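Local coordinates for beta-lactamase (Serratia marcescens, PDB 5GWA), which probably hydrolyses beta-lactam antibiotics to substituted beta-amino acids as a class A extended-spectrum beta-lactamase, and is seen here with the inhibitor avibactam bound, at residues 136-141 / 166-170; 140-145 / 159-163. All coordinates share one frame; numbering follows the deposited sequence. Where two conformers were deposited one is given.

Contact 1. Residues 136-141 / 166-170. With NA (sodium ion), chain V.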
# COMPACT_ATOMS: atom_id res chain seq x y z
N LEU A 136 -0.81 15.61 -27.76
CA LEU A 136 -1.37 16.87 -27.31
C LEU A 136 -0.42 18.05 -27.59
O LEU A 136 -0.79 19.21 -27.38
CB LEU A 136 -1.71 16.80 -25.82
CG LEU A 136 -2.81 15.81 -25.44
CD1 LEU A 136 -3.00 15.77 -23.93
CD2 LEU A 136 -4.14 16.11 -26.12
N GLY A 137 0.82 17.73 -28.01
CA GLY A 137 1.87 18.71 -28.23
C GLY A 137 2.71 19.04 -27.02
O GLY A 137 3.16 20.17 -26.87
N VAL A 138 2.77 18.11 -26.06
CA VAL A 138 3.63 18.27 -24.88
C VAL A 138 4.78 17.29 -24.93
O VAL A 138 4.59 16.07 -24.71
CB VAL A 138 2.86 18.08 -23.55
CG1 VAL A 138 3.77 18.37 -22.35
CG2 VAL A 138 1.63 18.96 -23.53
N LYS A 139 5.99 17.80 -25.15
CA LYS A 139 7.17 16.98 -25.21
C LYS A 139 7.68 16.70 -23.79
O LYS A 139 7.21 17.33 -22.83
CB LYS A 139 8.27 17.66 -26.02
CG LYS A 139 7.90 17.92 -27.48
CD LYS A 139 9.13 18.30 -28.28
CE LYS A 139 8.89 18.16 -29.77
NZ LYS A 139 8.29 19.42 -30.29
N ASN A 140 8.65 15.82 -23.67
CA ASN A 140 9.42 15.64 -22.41
C ASN A 140 8.59 15.00 -21.32
O ASN A 140 8.85 15.23 -20.12
CB ASN A 140 10.05 16.92 -21.92
CG ASN A 140 11.33 17.25 -22.66
OD1 ASN A 140 11.96 16.36 -23.24
ND2 ASN A 140 11.62 18.50 -22.76
N ILE A 141 7.72 14.08 -21.72
CA ILE A 141 7.07 13.17 -20.80
C ILE A 141 7.24 11.75 -21.34
O ILE A 141 6.95 11.51 -22.52
CB ILE A 141 5.56 13.48 -20.64
CG1 ILE A 141 5.36 14.91 -20.12
CG2 ILE A 141 4.89 12.49 -19.67
CD1 ILE A 141 3.95 15.41 -20.04
N ALA A 166 7.07 20.53 -18.67
CA ALA A 166 6.10 19.72 -19.42
C ALA A 166 4.82 19.58 -18.59
O ALA A 166 3.69 19.66 -19.12
CB ALA A 166 6.65 18.37 -19.76
N THR A 167 4.97 19.27 -17.32
CA THR A 167 3.81 19.04 -16.50
C THR A 167 2.88 20.23 -16.47
O THR A 167 1.67 20.07 -16.64
CB THR A 167 4.21 18.68 -15.07
OG1 THR A 167 5.18 17.62 -15.09
CG2 THR A 167 3.01 18.28 -14.27
N VAL A 168 3.42 21.42 -16.22
CA VAL A 168 2.54 22.58 -16.13
C VAL A 168 1.98 22.99 -17.51
O VAL A 168 0.85 23.47 -17.57
CB VAL A 168 3.15 23.78 -15.40
CG1 VAL A 168 3.42 23.47 -13.94
CG2 VAL A 168 4.40 24.30 -16.11
N GLN A 169 2.71 22.76 -18.59
CA GLN A 169 2.15 22.92 -19.95
C GLN A 169 0.92 22.06 -20.12
O GLN A 169 -0.13 22.52 -20.60
CB GLN A 169 3.19 22.60 -21.00
CG GLN A 169 4.31 23.64 -21.06
CD GLN A 169 5.57 23.10 -21.69
OE1 GLN A 169 5.54 22.14 -22.47
NE2 GLN A 169 6.70 23.76 -21.41
N LEU A 170 1.05 20.80 -19.71
CA LEU A 170 -0.09 19.89 -19.78
C LEU A 170 -1.22 20.31 -18.88
O LEU A 170 -2.42 20.17 -19.25
CB LEU A 170 0.38 18.46 -19.49
CG LEU A 170 -0.67 17.35 -19.56
CD1 LEU A 170 -1.08 17.18 -21.03
CD2 LEU A 170 -0.15 16.01 -19.03
NA NA V . 5.91 13.76 -24.41
O HOH W 1 3.75 22.19 -24.57
O HOH W 2 7.47 20.10 -22.67
O HOH W 3 4.41 11.49 -23.76
O HOH W 4 6.94 13.67 -26.94

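Contact 2. Residues 140-145 / 159-163. With NA (sodium ion), chain L.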
# COMPACT_ATOMS: atom_id res chain seq x y z
N ASN A 140 8.65 15.82 -23.67
CA ASN A 140 9.42 15.64 -22.41
C ASN A 140 8.59 15.00 -21.32
O ASN A 140 8.85 15.23 -20.12
CB ASN A 140 10.05 16.92 -21.92
CG ASN A 140 11.33 17.25 -22.66
OD1 ASN A 140 11.96 16.36 -23.24
ND2 ASN A 140 11.62 18.50 -22.76
N ILE A 141 7.72 14.08 -21.72
CA ILE A 141 7.07 13.17 -20.80
C ILE A 141 7.24 11.75 -21.34
O ILE A 141 6.95 11.51 -22.52
CB ILE A 141 5.56 13.48 -20.64
CG1 ILE A 141 5.36 14.91 -20.12
CG2 ILE A 141 4.89 12.49 -19.67
CD1 ILE A 141 3.95 15.41 -20.04
N SER A 142 7.61 10.83 -20.46
CA SER A 142 7.82 9.43 -20.83
C SER A 142 6.96 8.55 -19.94
O SER A 142 7.13 8.54 -18.72
CB SER A 142 9.29 9.05 -20.68
OG SER A 142 9.49 7.66 -20.87
N ILE A 143 6.06 7.79 -20.56
CA ILE A 143 5.21 6.84 -19.83
C ILE A 143 5.50 5.45 -20.35
O ILE A 143 5.14 5.11 -21.51
CB ILE A 143 3.72 7.24 -19.91
CG1 ILE A 143 3.51 8.61 -19.25
CG2 ILE A 143 2.80 6.17 -19.34
CD1 ILE A 143 2.20 9.30 -19.54
N LYS A 144 6.07 4.62 -19.47
CA LYS A 144 6.63 3.34 -19.86
C LYS A 144 6.19 2.16 -18.99
O LYS A 144 6.40 1.03 -19.38
CB LYS A 144 8.13 3.45 -19.87
CG LYS A 144 8.66 4.44 -20.90
CD LYS A 144 8.46 4.01 -22.33
CE LYS A 144 8.71 5.19 -23.26
NZ LYS A 144 8.72 4.76 -24.68
N ALA A 145 5.85 2.42 -17.74
CA ALA A 145 5.70 1.29 -16.80
C ALA A 145 4.46 1.47 -15.96
O ALA A 145 4.17 2.55 -15.47
CB ALA A 145 6.88 1.19 -15.87
N THR A 159 11.94 5.32 -15.50
CA THR A 159 11.48 5.28 -16.88
C THR A 159 10.20 6.06 -17.11
O THR A 159 9.84 6.36 -18.25
CB THR A 159 11.32 3.85 -17.43
OG1 THR A 159 10.23 3.17 -16.80
CG2 THR A 159 12.58 3.06 -17.22
N ASN A 160 9.47 6.32 -16.03
CA ASN A 160 8.30 7.18 -16.06
C ASN A 160 8.71 8.58 -15.60
O ASN A 160 8.59 8.92 -14.42
CB ASN A 160 7.23 6.67 -15.11
CG ASN A 160 6.56 5.41 -15.60
OD1 ASN A 160 6.32 5.23 -16.78
ND2 ASN A 160 6.18 4.58 -14.68
N TRP A 161 9.26 9.36 -16.52
CA TRP A 161 9.90 10.62 -16.16
C TRP A 161 9.26 11.80 -16.84
O TRP A 161 8.53 11.65 -17.84
CB TRP A 161 11.40 10.59 -16.49
CG TRP A 161 11.73 10.32 -17.96
CD1 TRP A 161 12.22 9.16 -18.49
CD2 TRP A 161 11.75 11.28 -19.04
NE1 TRP A 161 12.41 9.30 -19.85
CE2 TRP A 161 12.17 10.60 -20.20
CE3 TRP A 161 11.46 12.64 -19.13
CZ2 TRP A 161 12.24 11.23 -21.45
CZ3 TRP A 161 11.56 13.26 -20.37
CH2 TRP A 161 11.96 12.54 -21.50
N THR A 162 9.56 12.98 -16.32
CA THR A 162 9.06 14.21 -16.88
C THR A 162 10.01 15.36 -16.62
O THR A 162 10.75 15.34 -15.63
CB THR A 162 7.67 14.55 -16.27
OG1 THR A 162 7.04 15.58 -17.03
CG2 THR A 162 7.79 14.99 -14.82
N THR A 163 9.92 16.40 -17.44
CA THR A 163 10.41 17.68 -17.02
C THR A 163 9.29 18.42 -16.29
O THR A 163 8.13 18.16 -16.49
CB THR A 163 10.88 18.56 -18.17
OG1 THR A 163 9.81 18.78 -19.08
CG2 THR A 163 12.10 17.94 -18.88
NA NA L . 9.82 20.37 -21.31
O HOH W 2 7.47 20.10 -22.67

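Contact 1. Residues 136-141 / 166-170
The backbone of 136-141 leaves helix 126-135 through Gly137, whose positive phi of 88° turns the chain, and then runs past the first turns of helix 164-175, coming nearest where the CA atoms of Asn140 and Ala166 lie 6.1 Å apart. This is loop-on-helix packing in the helical part of the class A beta-lactamase fold, and no direct hydrogen bond joins the two segments. Ala166 fills the middle: its CB touches Lys139 O at 3.3 Å and Ile141 CG1 at 3.7 Å. The two methyls of Val138 divide between successive turns of the helix. CG1, anti to the backbone N (chi1 -176°), lies against Ala166 O and CB, while CG2 meets Leu170 CD1, the two side chains crossing at about a right angle. Leu136 CD1 reaches the same Leu170 methyl, CD1, at 3.8 Å, and Leu170 CD2 lies near Ile141 CD1. Leu170 also packs on Phe51 and Leu55 of helix 49-63, which ties the loop and its helix to a third helix. Water supplies the polar link beside these apolar contacts. The extended side chain of Gln169 brings OE1 to two waters, one also bonded to Gly137 O and the other to Lys139 O. A third carbonyl of the loop, Val138 O, binds a sodium ion at 2.7 Å.

Contact 2. Residues 140-145 / 159-163
Thr159 opens the segment by accepting a hydrogen bond on its carbonyl O from Ser142 OG at 2.9 Å, while Lys144 CB packs near its OG1, which is bonded to Val156 O. Antiparallel pairing with 140-145 builds one edge of a small three-stranded sheet, and Asn160 extends the connection beyond the strands with its side-chain amide. Asn160 OD1 takes two backbone N-H groups, Lys144 N almost straight (2.8 Å, 173°) and Ala145 N from a more angled approach at 3.0 Å; ND2 returns a bond to Ala145 O. Three bonds thus fix the amide's flip and limit its rotation. Trp161 O accepts a hydrogen bond from Ser142 N at 2.9 Å, whereas the return bond from Trp161 N is weak. With CG between the backbone N and carbonyl carbon (chi1 58°), the indole folds back across the neighbouring strand, and Ser142 CB sits over its five-membered ring, 3.4 Å from the centroid, in a CH-pi contact. Thr162 forms a non-hydrogen-bonded pair with Ile141. Thr163, the N-cap residue of helix 164-175, donates its backbone N-H to Asn140 O; its OG1 binds a sodium ion at 2.7 Å and is hydrogen-bonded to Asp165 OD1 and Ala166 N. Strand 161-162 lies between strands 43-44 and 141-142, with helices 49-63 and 126-135 packed against Ile141 and Ile143.

Overall arrangement
The centres of the two contacts lie 11 Å apart, on the same side of the chain's centre, and both begin from one continuous run, 136-145, that follows helix 126-135. Asn140 and Ile141 belong to both. Further along the chain, strand 161-162 pairs with this run in contact 2 and leads directly into helix 164-175, which packs on it in contact 1, so one loop and short strand meet consecutive elements. One water is shared: it bonds to Lys139 O and Gln169 OE1 in contact 1 and binds the sodium ion of Thr163 in contact 2. Together they join the small sheet to the helices of this region, and the side chain of Asn160 lies about 10 Å from bound avibactam.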